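Local coordinates for sarcoplasmic calcium-binding protein (Branchiostoma lanceolatum, PDB 2SAS) that binds calcium ions through EF-hand loops in the muscle of amphioxus, its precise physiological role being unsettled, at residues F5-I10 against L168-A174; I26-F31 against E61-L65; L65-A69 against E81-M85. All coordinates share one frame; numbering follows the deposited sequence.

In the fold
The three contacts differ in depth and in chemistry. Interaction 1 is partly buried, with exposed residues at its C-terminal side: it brings helix 4-18 against the end of helix 158-170, far along the chain, and relies on a lysine meeting backbone carbonyls. Interactions 2 and 3 are buried, nested within the loop closed by interaction 1, and both use helix 48-69, sharing Leu65. Interaction 2 packs that helix through aromatic rings against the first calcium loop; interaction 3 sets it across helix 79-91 around the second calcium site. Interactions 1 and 3 touch where Ile10 packs on Tyr82, whereas interactions 1 and 2 do not touch.

Interaction 1: F5-I10 against L168-A174; sequences FQKQKI and LLTSPAA
The Lys9 chain runs alongside Leu168, the two pointing opposite ways, where helix 4-18 meets the last turn of helix 158-170, with Lys9 CB 3.5 Å from Leu168 CD2. This is the close-packed part of the contact. The lysine chain passes over one face of the Phe5 ring, CD lying toward the rim, then bends about its CG-CD bond to bring its ammonium to the chain just past the helix end. There Lys9 NZ donates to Ser171 O at 2.7 Å, meeting the carbonyl at a C=O...N angle of 132° and tilted 20° from its plane; Arg167 O adds a weak bond. The positive charge thus sits where carbonyls at the end of helix 158-170 gather, a placement that probably suits the helix dipole. With Lys9 cut back to an alanine, Ser171 O would probably lose this donor and the Phe5 ring the methylenes that lie over it, with only CB left against Leu168. Farther along, the contact loosens toward exposed Pro172, Ala173 and Ala174. Phe5, its CG anti to the backbone N (chi1 -177°), leans obliquely on the peptide there, CE2 lying 3.4 Å from Ala174 N, while CZ reaches Ala174 CB at 4.0 Å. Gln6 lays its CG 3.8 Å from Pro172 CA. At the other end Ile10 CG1 only brushes Leu169 CD1, 4.4 Å away. Beyond them helix 79-91 covers this end of the contact: Trp79 and Tyr82 rest on Ile10 and Trp86 on Leu169, while Leu168 turns back to Thr13 and Phe17 farther along helix 4-18.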
ATOM      1  N   PHE A   5      -7.259  13.791   1.321  1.00 15.57           N
ATOM      2  CA  PHE A   5      -7.273  12.766   2.343  1.00 15.84           C
ATOM      3  C   PHE A   5      -8.443  11.802   2.145  1.00 17.03           C
ATOM      4  O   PHE A   5      -8.244  10.579   2.150  1.00 16.22           O
ATOM      5  CB  PHE A   5      -7.288  13.332   3.770  1.00 14.27           C
ATOM      6  CG  PHE A   5      -7.233  12.267   4.814  1.00 14.74           C
ATOM      7  CD1 PHE A   5      -6.152  11.385   4.866  1.00 14.82           C
ATOM      8  CD2 PHE A   5      -8.301  12.134   5.722  1.00 13.61           C
ATOM      9  CE1 PHE A   5      -6.139  10.347   5.839  1.00 14.28           C
ATOM     10  CE2 PHE A   5      -8.263  11.161   6.700  1.00 12.95           C
ATOM     11  CZ  PHE A   5      -7.182  10.294   6.788  1.00 11.68           C
ATOM     12  N   GLN A   6      -9.634  12.404   1.995  1.00 16.41           N
ATOM     13  CA  GLN A   6     -10.820  11.597   1.781  1.00 17.23           C
ATOM     14  C   GLN A   6     -10.677  10.713   0.543  1.00 17.97           C
ATOM     15  O   GLN A   6     -11.017   9.532   0.548  1.00 17.72           O
ATOM     16  CB  GLN A   6     -12.101  12.461   1.649  1.00 17.11           C
ATOM     17  CG  GLN A   6     -12.486  13.031   3.009  1.00 15.77           C
ATOM     18  CD  GLN A   6     -13.772  13.825   2.913  1.00 16.86           C
ATOM     19  OE1 GLN A   6     -14.763  13.499   3.555  1.00 15.28           O
ATOM     20  NE2 GLN A   6     -13.653  14.913   2.122  1.00 14.72           N
ATOM     21  N   LYS A   7     -10.201  11.313  -0.538  1.00 19.30           N
ATOM     22  CA  LYS A   7     -10.032  10.677  -1.829  1.00 19.59           C
ATOM     23  C   LYS A   7      -8.975   9.589  -1.811  1.00 19.19           C
ATOM     24  O   LYS A   7      -9.095   8.613  -2.595  1.00 19.57           O
ATOM     25  CB  LYS A   7      -9.779  11.675  -2.966  1.00 21.27           C
ATOM     26  CG  LYS A   7     -11.105  12.336  -3.363  1.00 22.62           C
ATOM     27  CD  LYS A   7     -10.949  13.776  -3.796  1.00 23.09           C
ATOM     28  CE  LYS A   7      -9.888  13.941  -4.851  1.00 25.45           C
ATOM     29  NZ  LYS A   7      -9.612  15.411  -5.031  1.00 27.72           N
ATOM     30  N   GLN A   8      -8.030   9.776  -0.947  1.00 18.32           N
ATOM     31  CA  GLN A   8      -6.914   8.824  -0.738  1.00 18.66           C
ATOM     32  C   GLN A   8      -7.451   7.502  -0.167  1.00 17.55           C
ATOM     33  O   GLN A   8      -7.071   6.408  -0.648  1.00 18.05           O
ATOM     34  CB  GLN A   8      -5.908   9.441   0.188  1.00 20.55           C
ATOM     35  CG  GLN A   8      -4.538   8.878   0.347  1.00 25.05           C
ATOM     36  CD  GLN A   8      -3.762   9.566   1.480  1.00 29.26           C
ATOM     37  OE1 GLN A   8      -3.682  10.795   1.609  1.00 28.61           O
ATOM     38  NE2 GLN A   8      -3.194   8.669   2.290  1.00 29.42           N
ATOM     39  N   LYS A   9      -8.300   7.601   0.825  1.00 16.35           N
ATOM     40  CA  LYS A   9      -8.912   6.485   1.551  1.00 15.48           C
ATOM     41  C   LYS A   9      -9.959   5.859   0.664  1.00 16.36           C
ATOM     42  O   LYS A   9     -10.155   4.640   0.761  1.00 18.09           O
ATOM     43  CB  LYS A   9      -9.514   6.847   2.916  1.00 14.48           C
ATOM     44  CG  LYS A   9      -8.567   7.734   3.749  1.00 11.16           C
ATOM     45  CD  LYS A   9      -9.176   8.121   5.071  1.00 15.75           C
ATOM     46  CE  LYS A   9     -10.568   8.748   4.906  1.00 18.69           C
ATOM     47  NZ  LYS A   9     -11.105   9.356   6.123  1.00 16.50           N
ATOM     48  N   ILE A  10     -10.646   6.672  -0.129  1.00 16.68           N
ATOM     49  CA  ILE A  10     -11.620   6.099  -1.083  1.00 16.41           C
ATOM     50  C   ILE A  10     -10.857   5.241  -2.110  1.00 15.44           C
ATOM     51  O   ILE A  10     -11.218   4.109  -2.452  1.00 15.65           O
ATOM     52  CB  ILE A  10     -12.601   7.137  -1.676  1.00 14.66           C
ATOM     53  CG1 ILE A  10     -13.569   7.631  -0.535  1.00 18.05           C
ATOM     54  CG2 ILE A  10     -13.462   6.431  -2.745  1.00 12.76           C
ATOM     55  CD1 ILE A  10     -14.166   9.047  -0.720  1.00 16.89           C
ATOM     56  N   LEU A 168     -13.261   5.402   7.936  1.00 14.14           N
ATOM     57  CA  LEU A 168     -12.304   5.230   6.840  1.00 17.30           C
ATOM     58  C   LEU A 168     -12.917   5.840   5.556  1.00 17.56           C
ATOM     59  O   LEU A 168     -12.256   6.448   4.744  1.00 17.32           O
ATOM     60  CB  LEU A 168     -12.101   3.710   6.600  1.00 18.97           C
ATOM     61  CG  LEU A 168     -10.896   3.205   5.864  1.00 21.47           C
ATOM     62  CD1 LEU A 168     -11.277   2.165   4.789  1.00 23.67           C
ATOM     63  CD2 LEU A 168     -10.095   4.295   5.180  1.00 20.08           C
ATOM     64  N   LEU A 169     -14.209   5.551   5.391  1.00 18.49           N
ATOM     65  CA  LEU A 169     -14.961   6.000   4.232  1.00 18.86           C
ATOM     66  C   LEU A 169     -15.337   7.492   4.324  1.00 17.84           C
ATOM     67  O   LEU A 169     -15.330   8.167   3.267  1.00 17.39           O
ATOM     68  CB  LEU A 169     -16.146   5.063   4.009  1.00 18.19           C
ATOM     69  CG  LEU A 169     -16.093   3.942   2.993  1.00 18.16           C
ATOM     70  CD1 LEU A 169     -15.569   4.389   1.628  1.00 17.84           C
ATOM     71  CD2 LEU A 169     -15.135   2.851   3.516  1.00 19.14           C
ATOM     72  N   THR A 170     -15.675   7.992   5.489  1.00 15.79           N
ATOM     73  CA  THR A 170     -16.141   9.386   5.547  1.00 15.76           C
ATOM     74  C   THR A 170     -15.434  10.503   6.211  1.00 16.95           C
ATOM     75  O   THR A 170     -15.630  11.677   5.716  1.00 17.91           O
ATOM     76  CB  THR A 170     -17.650   9.315   6.051  1.00 15.41           C
ATOM     77  OG1 THR A 170     -17.574   8.856   7.421  1.00 16.51           O
ATOM     78  CG2 THR A 170     -18.487   8.359   5.179  1.00 14.84           C
ATOM     79  N   SER A 171     -14.538  10.311   7.166  1.00 17.29           N
ATOM     80  CA  SER A 171     -13.915  11.442   7.854  1.00 16.92           C
ATOM     81  C   SER A 171     -13.049  12.293   6.951  1.00 17.18           C
ATOM     82  O   SER A 171     -12.302  11.765   6.141  1.00 17.50           O
ATOM     83  CB  SER A 171     -13.060  11.017   9.050  1.00 16.44           C
ATOM     84  OG  SER A 171     -13.801  10.052   9.789  1.00 19.78           O
ATOM     85  N   PRO A 172     -13.171  13.584   7.215  1.00 16.56           N
ATOM     86  CA  PRO A 172     -12.376  14.561   6.474  1.00 15.58           C
ATOM     87  C   PRO A 172     -11.045  14.719   7.172  1.00 15.71           C
ATOM     88  O   PRO A 172     -10.248  15.560   6.725  1.00 17.41           O
ATOM     89  CB  PRO A 172     -13.296  15.784   6.490  1.00 14.00           C
ATOM     90  CG  PRO A 172     -13.933  15.741   7.819  1.00 13.85           C
ATOM     91  CD  PRO A 172     -14.097  14.250   8.135  1.00 15.90           C
ATOM     92  N   ALA A 173     -10.751  13.954   8.212  1.00 15.27           N
ATOM     93  CA  ALA A 173      -9.536  14.008   9.001  1.00 15.07           C
ATOM     94  C   ALA A 173      -9.088  12.678   9.591  1.00 14.84           C
ATOM     95  O   ALA A 173      -9.963  11.915  10.009  1.00 14.06           O
ATOM     96  CB  ALA A 173      -9.765  14.958  10.214  1.00 15.49           C
ATOM     97  N   ALA A 174      -7.785  12.529   9.735  1.00 14.30           N
ATOM     98  CA  ALA A 174      -7.161  11.327  10.300  1.00 15.02           C
ATOM     99  C   ALA A 174      -7.690  10.996  11.678  1.00 17.59           C
ATOM    100  O   ALA A 174      -7.627  11.804  12.615  1.00 20.18           O
ATOM    101  CB  ALA A 174      -5.651  11.498  10.303  1.00 11.95           C
TER

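Interaction 2: I26-F31 against E61-L65. With CA (calcium ion), chain B.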
ATOM      1  N   ILE A  26     -14.098  -2.086 -11.231  1.00 20.43           N
ATOM      2  CA  ILE A  26     -14.860  -3.004 -10.424  1.00 21.14           C
ATOM      3  C   ILE A  26     -15.790  -3.686 -11.492  1.00 21.68           C
ATOM      4  O   ILE A  26     -16.398  -2.924 -12.248  1.00 20.58           O
ATOM      5  CB  ILE A  26     -15.777  -2.452  -9.292  1.00 19.92           C
ATOM      6  CG1 ILE A  26     -15.137  -1.358  -8.411  1.00 20.69           C
ATOM      7  CG2 ILE A  26     -16.195  -3.636  -8.360  1.00 19.25           C
ATOM      8  CD1 ILE A  26     -13.690  -1.649  -7.967  1.00 18.84           C
ATOM      9  N   GLN A  27     -15.860  -4.987 -11.461  1.00 22.61           N
ATOM     10  CA  GLN A  27     -16.711  -5.744 -12.421  1.00 22.92           C
ATOM     11  C   GLN A  27     -17.048  -7.080 -11.784  1.00 21.59           C
ATOM     12  O   GLN A  27     -16.239  -7.336 -10.869  1.00 23.49           O
ATOM     13  CB  GLN A  27     -15.872  -6.064 -13.683  1.00 24.43           C
ATOM     14  CG  GLN A  27     -15.529  -4.791 -14.452  1.00 24.23           C
ATOM     15  CD  GLN A  27     -14.659  -5.177 -15.631  1.00 24.60           C
ATOM     16  OE1 GLN A  27     -13.485  -4.789 -15.700  1.00 27.38           O
ATOM     17  NE2 GLN A  27     -15.312  -5.907 -16.493  1.00 22.52           N
ATOM     18  N   ASP A  28     -18.046  -7.813 -12.206  1.00 19.60           N
ATOM     19  CA  ASP A  28     -18.347  -9.123 -11.620  1.00 18.70           C
ATOM     20  C   ASP A  28     -17.077  -9.955 -11.449  1.00 17.17           C
ATOM     21  O   ASP A  28     -16.925 -10.620 -10.431  1.00 16.33           O
ATOM     22  CB  ASP A  28     -19.403  -9.934 -12.389  1.00 20.13           C
ATOM     23  CG  ASP A  28     -19.597 -11.362 -11.922  1.00 23.09           C
ATOM     24  OD1 ASP A  28     -20.169 -11.667 -10.853  1.00 24.61           O
ATOM     25  OD2 ASP A  28     -19.146 -12.290 -12.662  1.00 22.93           O
ATOM     26  N   ASN A  29     -16.154  -9.935 -12.388  1.00 16.92           N
ATOM     27  CA  ASN A  29     -14.964 -10.756 -12.255  1.00 19.42           C
ATOM     28  C   ASN A  29     -14.190 -10.484 -10.961  1.00 19.60           C
ATOM     29  O   ASN A  29     -13.441 -11.401 -10.522  1.00 21.26           O
ATOM     30  CB  ASN A  29     -14.115 -10.776 -13.499  1.00 22.54           C
ATOM     31  CG  ASN A  29     -13.331  -9.510 -13.792  1.00 24.18           C
ATOM     32  OD1 ASN A  29     -13.697  -8.424 -13.341  1.00 26.96           O
ATOM     33  ND2 ASN A  29     -12.234  -9.655 -14.533  1.00 24.64           N
ATOM     34  N   ASP A  30     -14.277  -9.305 -10.432  1.00 18.17           N
ATOM     35  CA  ASP A  30     -13.589  -8.913  -9.184  1.00 16.60           C
ATOM     36  C   ASP A  30     -14.254  -9.756  -8.052  1.00 15.52           C
ATOM     37  O   ASP A  30     -13.507 -10.333  -7.259  1.00 15.62           O
ATOM     38  CB  ASP A  30     -13.729  -7.423  -8.926  1.00 15.35           C
ATOM     39  CG  ASP A  30     -12.829  -6.631  -9.844  1.00 15.95           C
ATOM     40  OD1 ASP A  30     -11.635  -6.960  -9.918  1.00 15.92           O
ATOM     41  OD2 ASP A  30     -13.367  -5.715 -10.500  1.00 15.81           O
ATOM     42  N   PHE A  31     -15.551  -9.786  -8.080  1.00 12.43           N
ATOM     43  CA  PHE A  31     -16.369 -10.559  -7.142  1.00 14.19           C
ATOM     44  C   PHE A  31     -16.125 -12.061  -7.298  1.00 16.01           C
ATOM     45  O   PHE A  31     -16.125 -12.820  -6.300  1.00 15.30           O
ATOM     46  CB  PHE A  31     -17.853 -10.138  -7.267  1.00 13.87           C
ATOM     47  CG  PHE A  31     -18.088  -8.716  -6.815  1.00 15.42           C
ATOM     48  CD1 PHE A  31     -17.739  -7.637  -7.605  1.00 15.26           C
ATOM     49  CD2 PHE A  31     -18.559  -8.467  -5.518  1.00 17.97           C
ATOM     50  CE1 PHE A  31     -17.877  -6.324  -7.172  1.00 15.42           C
ATOM     51  CE2 PHE A  31     -18.729  -7.158  -5.039  1.00 16.21           C
ATOM     52  CZ  PHE A  31     -18.393  -6.103  -5.893  1.00 17.45           C
ATOM     53  N   GLU A  61     -24.468  -8.102  -3.707  1.00 20.51           N
ATOM     54  CA  GLU A  61     -23.628  -6.938  -3.421  1.00 19.78           C
ATOM     55  C   GLU A  61     -23.317  -6.225  -4.749  1.00 19.52           C
ATOM     56  O   GLU A  61     -23.628  -4.984  -4.891  1.00 20.57           O
ATOM     57  CB  GLU A  61     -22.369  -7.292  -2.687  1.00 20.25           C
ATOM     58  CG  GLU A  61     -21.670  -6.178  -1.933  1.00 22.26           C
ATOM     59  CD  GLU A  61     -20.227  -6.374  -1.602  1.00 23.68           C
ATOM     60  OE1 GLU A  61     -19.954  -7.525  -1.198  1.00 25.44           O
ATOM     61  OE2 GLU A  61     -19.414  -5.472  -1.729  1.00 22.17           O
ATOM     62  N   TRP A  62     -22.793  -6.907  -5.719  1.00 16.95           N
ATOM     63  CA  TRP A  62     -22.452  -6.356  -7.032  1.00 18.50           C
ATOM     64  C   TRP A  62     -23.649  -5.604  -7.652  1.00 21.22           C
ATOM     65  O   TRP A  62     -23.543  -4.507  -8.209  1.00 21.44           O
ATOM     66  CB  TRP A  62     -21.992  -7.456  -7.980  1.00 16.87           C
ATOM     67  CG  TRP A  62     -21.803  -7.077  -9.409  1.00 17.30           C
ATOM     68  CD1 TRP A  62     -22.314  -7.689 -10.541  1.00 16.11           C
ATOM     69  CD2 TRP A  62     -21.054  -5.930  -9.865  1.00 16.62           C
ATOM     70  NE1 TRP A  62     -21.880  -7.031 -11.664  1.00 16.18           N
ATOM     71  CE2 TRP A  62     -21.121  -5.945 -11.278  1.00 18.83           C
ATOM     72  CE3 TRP A  62     -20.313  -4.956  -9.223  1.00 13.44           C
ATOM     73  CZ2 TRP A  62     -20.440  -4.991 -12.032  1.00 19.09           C
ATOM     74  CZ3 TRP A  62     -19.654  -4.012  -9.943  1.00 16.33           C
ATOM     75  CH2 TRP A  62     -19.729  -4.019 -11.352  1.00 18.51           C
ATOM     76  N   ARG A  63     -24.799  -6.250  -7.545  1.00 22.52           N
ATOM     77  CA  ARG A  63     -26.066  -5.723  -8.038  1.00 23.21           C
ATOM     78  C   ARG A  63     -26.343  -4.367  -7.416  1.00 23.41           C
ATOM     79  O   ARG A  63     -26.684  -3.412  -8.122  1.00 24.00           O
ATOM     80  CB  ARG A  63     -27.206  -6.685  -7.757  1.00 25.89           C
ATOM     81  CG  ARG A  63     -28.593  -6.305  -8.198  1.00 28.64           C
ATOM     82  CD  ARG A  63     -29.249  -7.431  -8.959  1.00 31.22           C
ATOM     83  NE  ARG A  63     -28.261  -8.289  -9.626  1.00 31.33           N
ATOM     84  CZ  ARG A  63     -28.073  -9.556  -9.239  1.00 32.08           C
ATOM     85  NH1 ARG A  63     -28.755 -10.037  -8.197  1.00 31.45           N
ATOM     86  NH2 ARG A  63     -27.212 -10.354  -9.876  1.00 33.63           N
ATOM     87  N   ASP A  64     -26.202  -4.254  -6.113  1.00 23.89           N
ATOM     88  CA  ASP A  64     -26.476  -2.961  -5.448  1.00 22.90           C
ATOM     89  C   ASP A  64     -25.394  -1.955  -5.805  1.00 22.62           C
ATOM     90  O   ASP A  64     -25.755  -0.754  -5.880  1.00 24.90           O
ATOM     91  CB  ASP A  64     -26.577  -3.134  -3.939  1.00 25.00           C
ATOM     92  CG  ASP A  64     -27.008  -1.880  -3.201  1.00 26.69           C
ATOM     93  OD1 ASP A  64     -26.100  -1.108  -2.825  1.00 27.83           O
ATOM     94  OD2 ASP A  64     -28.199  -1.675  -2.966  1.00 27.10           O
ATOM     95  N   LEU A  65     -24.152  -2.379  -5.962  1.00 19.74           N
ATOM     96  CA  LEU A  65     -23.116  -1.391  -6.307  1.00 18.79           C
ATOM     97  C   LEU A  65     -23.353  -0.925  -7.759  1.00 19.44           C
ATOM     98  O   LEU A  65     -23.416   0.304  -7.969  1.00 17.94           O
ATOM     99  CB  LEU A  65     -21.740  -1.919  -5.998  1.00 16.80           C
ATOM    100  CG  LEU A  65     -20.518  -1.116  -6.461  1.00 14.71           C
ATOM    101  CD1 LEU A  65     -20.426   0.173  -5.715  1.00 12.95           C
ATOM    102  CD2 LEU A  65     -19.295  -2.017  -6.268  1.00 15.52           C
TER
HETATM  103 CA    CA B 186     -11.332  -5.189 -11.576  1.00  9.66          CA
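Asp28 and Trp62 mark the nearest approach of the two backbones, their CA atoms 6.7 Å apart. Residues 26-31 close the first calcium loop and lead into helix 28-42, while residues 61-65 lie within helix 48-69; no hydrogen bond crosses between them. The turn is held by Asp30, whose OD2 accepts from Gln27 N at 2.8 Å on the anti side of the carboxylate. Trp62 buries more of itself here than any other residue. Its CG is anti to the backbone N (chi1 171°), which sends the indole across to the turn, where one face lies under the peptide joining Gln27 to Asp28; Asp28 N stands 3.6 Å above the ring plane, toward the rim. The Phe31 and Trp62 rings meet obliquely, planes 41° apart, with CE1 of Phe31 3.5 Å from CE3 of Trp62. A CH-pi contact adds to this: Trp62 CB sits 4.1 Å over the centre of the Phe31 ring, almost on its normal. At the ring's edge the Glu61 carboxylate stands nearly perpendicular, OE2 3.8 Å from Phe31 CE2, while OE1 of Glu61 is salt-bridged to Arg106. Ile26 CG2 lies 3.8 Å from Trp62 CZ3 and also touches Leu65 CD2; its backbone pairs with Val77 of the short strand 77-78. Asp30 binds the calcium ion with both carboxylate oxygens, alongside Asp19, Asn21, Asp23 and Ser25, closing the EF-hand loop. Across the contact the chemistry is therefore mainly aromatic and apolar, and it is likely to steady the backbone around Asp30, while the Asp30 carboxylate makes its bonds to the calcium ion and Gln27 N, not to residues 61-65.

Interaction 3: L65-A69 against E81-M85. With CA (calcium ion), chain C.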
ATOM      1  N   LEU A  65     -24.152  -2.379  -5.962  1.00 19.74           N
ATOM      2  CA  LEU A  65     -23.116  -1.391  -6.307  1.00 18.79           C
ATOM      3  C   LEU A  65     -23.353  -0.925  -7.759  1.00 19.44           C
ATOM      4  O   LEU A  65     -23.416   0.304  -7.969  1.00 17.94           O
ATOM      5  CB  LEU A  65     -21.740  -1.919  -5.998  1.00 16.80           C
ATOM      6  CG  LEU A  65     -20.518  -1.116  -6.461  1.00 14.71           C
ATOM      7  CD1 LEU A  65     -20.426   0.173  -5.715  1.00 12.95           C
ATOM      8  CD2 LEU A  65     -19.295  -2.017  -6.268  1.00 15.52           C
ATOM      9  N   LYS A  66     -23.407  -1.881  -8.670  1.00 18.85           N
ATOM     10  CA  LYS A  66     -23.643  -1.625 -10.100  1.00 19.48           C
ATOM     11  C   LYS A  66     -24.829  -0.679 -10.304  1.00 19.58           C
ATOM     12  O   LYS A  66     -24.741   0.302 -11.064  1.00 20.00           O
ATOM     13  CB  LYS A  66     -23.948  -2.910 -10.863  1.00 18.95           C
ATOM     14  CG  LYS A  66     -23.572  -3.007 -12.310  1.00 20.32           C
ATOM     15  CD  LYS A  66     -23.918  -4.331 -12.960  1.00 23.39           C
ATOM     16  CE  LYS A  66     -25.370  -4.529 -13.317  1.00 24.58           C
ATOM     17  NZ  LYS A  66     -26.194  -4.851 -12.114  1.00 27.79           N
ATOM     18  N   GLY A  67     -25.936  -0.950  -9.678  1.00 19.88           N
ATOM     19  CA  GLY A  67     -27.156  -0.136  -9.784  1.00 21.33           C
ATOM     20  C   GLY A  67     -27.110   1.237  -9.184  1.00 21.45           C
ATOM     21  O   GLY A  67     -28.061   2.039  -9.282  1.00 22.04           O
ATOM     22  N   ARG A  68     -26.036   1.613  -8.526  1.00 22.71           N
ATOM     23  CA  ARG A  68     -25.866   2.907  -7.882  1.00 22.74           C
ATOM     24  C   ARG A  68     -24.731   3.745  -8.467  1.00 22.45           C
ATOM     25  O   ARG A  68     -24.775   4.995  -8.371  1.00 24.40           O
ATOM     26  CB  ARG A  68     -25.463   2.781  -6.426  1.00 23.16           C
ATOM     27  CG  ARG A  68     -26.467   2.455  -5.370  1.00 26.34           C
ATOM     28  CD  ARG A  68     -25.748   2.346  -4.044  1.00 28.91           C
ATOM     29  NE  ARG A  68     -26.423   1.384  -3.184  1.00 30.21           N
ATOM     30  CZ  ARG A  68     -27.551   1.737  -2.552  1.00 33.38           C
ATOM     31  NH1 ARG A  68     -27.969   3.000  -2.669  1.00 34.83           N
ATOM     32  NH2 ARG A  68     -28.240   0.898  -1.780  1.00 35.28           N
ATOM     33  N   ALA A  69     -23.735   3.063  -8.962  1.00 20.82           N
ATOM     34  CA  ALA A  69     -22.541   3.756  -9.443  1.00 19.78           C
ATOM     35  C   ALA A  69     -22.339   3.643 -10.923  1.00 18.38           C
ATOM     36  O   ALA A  69     -21.634   4.505 -11.436  1.00 17.89           O
ATOM     37  CB  ALA A  69     -21.299   3.250  -8.667  1.00 18.77           C
ATOM     38  N   GLU A  81     -16.703   6.737 -11.445  1.00 16.61           N
ATOM     39  CA  GLU A  81     -18.089   6.529 -10.990  1.00 17.14           C
ATOM     40  C   GLU A  81     -18.129   6.150  -9.510  1.00 17.72           C
ATOM     41  O   GLU A  81     -19.057   6.577  -8.788  1.00 17.90           O
ATOM     42  CB  GLU A  81     -18.901   5.535 -11.783  1.00 17.26           C
ATOM     43  CG  GLU A  81     -18.621   5.581 -13.307  1.00 18.22           C
ATOM     44  CD  GLU A  81     -19.275   4.464 -14.047  1.00 18.68           C
ATOM     45  OE1 GLU A  81     -18.757   3.366 -14.200  1.00 20.82           O
ATOM     46  OE2 GLU A  81     -20.404   4.777 -14.430  1.00 19.02           O
ATOM     47  N   TYR A  82     -17.150   5.392  -9.065  1.00 17.75           N
ATOM     48  CA  TYR A  82     -17.008   4.989  -7.667  1.00 18.39           C
ATOM     49  C   TYR A  82     -16.731   6.239  -6.814  1.00 18.46           C
ATOM     50  O   TYR A  82     -17.264   6.314  -5.665  1.00 18.32           O
ATOM     51  CB  TYR A  82     -15.938   3.893  -7.471  1.00 17.94           C
ATOM     52  CG  TYR A  82     -15.771   3.302  -6.099  1.00 17.17           C
ATOM     53  CD1 TYR A  82     -16.645   2.355  -5.536  1.00 17.75           C
ATOM     54  CD2 TYR A  82     -14.755   3.772  -5.269  1.00 16.49           C
ATOM     55  CE1 TYR A  82     -16.483   1.883  -4.220  1.00 16.75           C
ATOM     56  CE2 TYR A  82     -14.544   3.296  -4.002  1.00 17.18           C
ATOM     57  CZ  TYR A  82     -15.415   2.333  -3.460  1.00 17.79           C
ATOM     58  OH  TYR A  82     -15.172   1.869  -2.172  1.00 14.59           O
ATOM     59  N   LEU A  83     -15.955   7.164  -7.357  1.00 18.19           N
ATOM     60  CA  LEU A  83     -15.654   8.438  -6.592  1.00 18.25           C
ATOM     61  C   LEU A  83     -16.981   9.187  -6.451  1.00 18.65           C
ATOM     62  O   LEU A  83     -17.448   9.531  -5.358  1.00 19.63           O
ATOM     63  CB  LEU A  83     -14.580   9.184  -7.341  1.00 17.16           C
ATOM     64  CG  LEU A  83     -13.459   9.881  -6.615  1.00 21.01           C
ATOM     65  CD1 LEU A  83     -12.838  10.974  -7.489  1.00 19.38           C
ATOM     66  CD2 LEU A  83     -13.880  10.522  -5.284  1.00 20.62           C
ATOM     67  N   ALA A  84     -17.632   9.402  -7.590  1.00 18.47           N
ATOM     68  CA  ALA A  84     -18.950  10.044  -7.682  1.00 17.07           C
ATOM     69  C   ALA A  84     -19.915   9.464  -6.704  1.00 16.72           C
ATOM     70  O   ALA A  84     -20.637  10.229  -6.045  1.00 19.36           O
ATOM     71  CB  ALA A  84     -19.499   9.915  -9.107  1.00 17.68           C
ATOM     72  N   MET A  85     -20.012   8.149  -6.595  1.00 17.61           N
ATOM     73  CA  MET A  85     -20.910   7.478  -5.644  1.00 17.42           C
ATOM     74  C   MET A  85     -20.559   7.930  -4.219  1.00 17.38           C
ATOM     75  O   MET A  85     -21.445   8.277  -3.421  1.00 18.38           O
ATOM     76  CB  MET A  85     -20.853   5.964  -5.730  1.00 17.50           C
ATOM     77  CG  MET A  85     -21.641   5.322  -4.608  1.00 18.58           C
ATOM     78  SD  MET A  85     -21.684   3.506  -4.915  1.00 21.10           S
ATOM     79  CE  MET A  85     -19.916   3.226  -4.706  1.00 18.31           C
TER
HETATM   80 CA    CA C 187     -19.743   2.189 -15.949  1.00 11.24          CA
HETATM   81  O   HOH W   1     -17.773   2.739 -16.971  1.00 17.75           O
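The side chains of Met85 and Leu65 lie roughly perpendicular, joining the helices that flank the second calcium loop. The methionine is extended to its sulfur, then turns at the last bond (chi3 65°), which carries Met85 CE to 3.3 Å from Leu65 CD1, a tight methyl-to-methyl contact. Met85 SD lies alongside the other helix, 3.8 Å from Ala69 CB and 4.1 Å from Arg68 CB; the small alanine, directed at helix 79-91, makes room for the thioether. Leu65 CD1 also reaches the Tyr82 ring at its edge, 4.4 Å from Tyr82 CD1, while the tyrosine hydroxyl bonds to Thr13. Segments 65-69 and 81-85 run at 82° with their axes 10.0 Å apart, the near-perpendicular, open arrangement known from calcium-loaded EF-hands. Glu81 leaves its helix on the loop side and extends beyond CG to the metal. Glu81 OE1 binds the calcium ion at 2.3 Å, with Asp70, Asn72, Asp74, Val76 and a water as the other ligands; OE2 stays 3.1 Å from the ion and accepts instead from Ile71 N, while Ser78 N donates to OE1. Together with the metal bond, these two backbone donors probably fix the rotation of the carboxylate. Across this contact the ligand chemistry of Glu81 lies at the calcium ion, whereas the apolar Leu65, Ala69 and Met85 contacts join the two helices, so that calcium ligation and helix packing hold the same pair together.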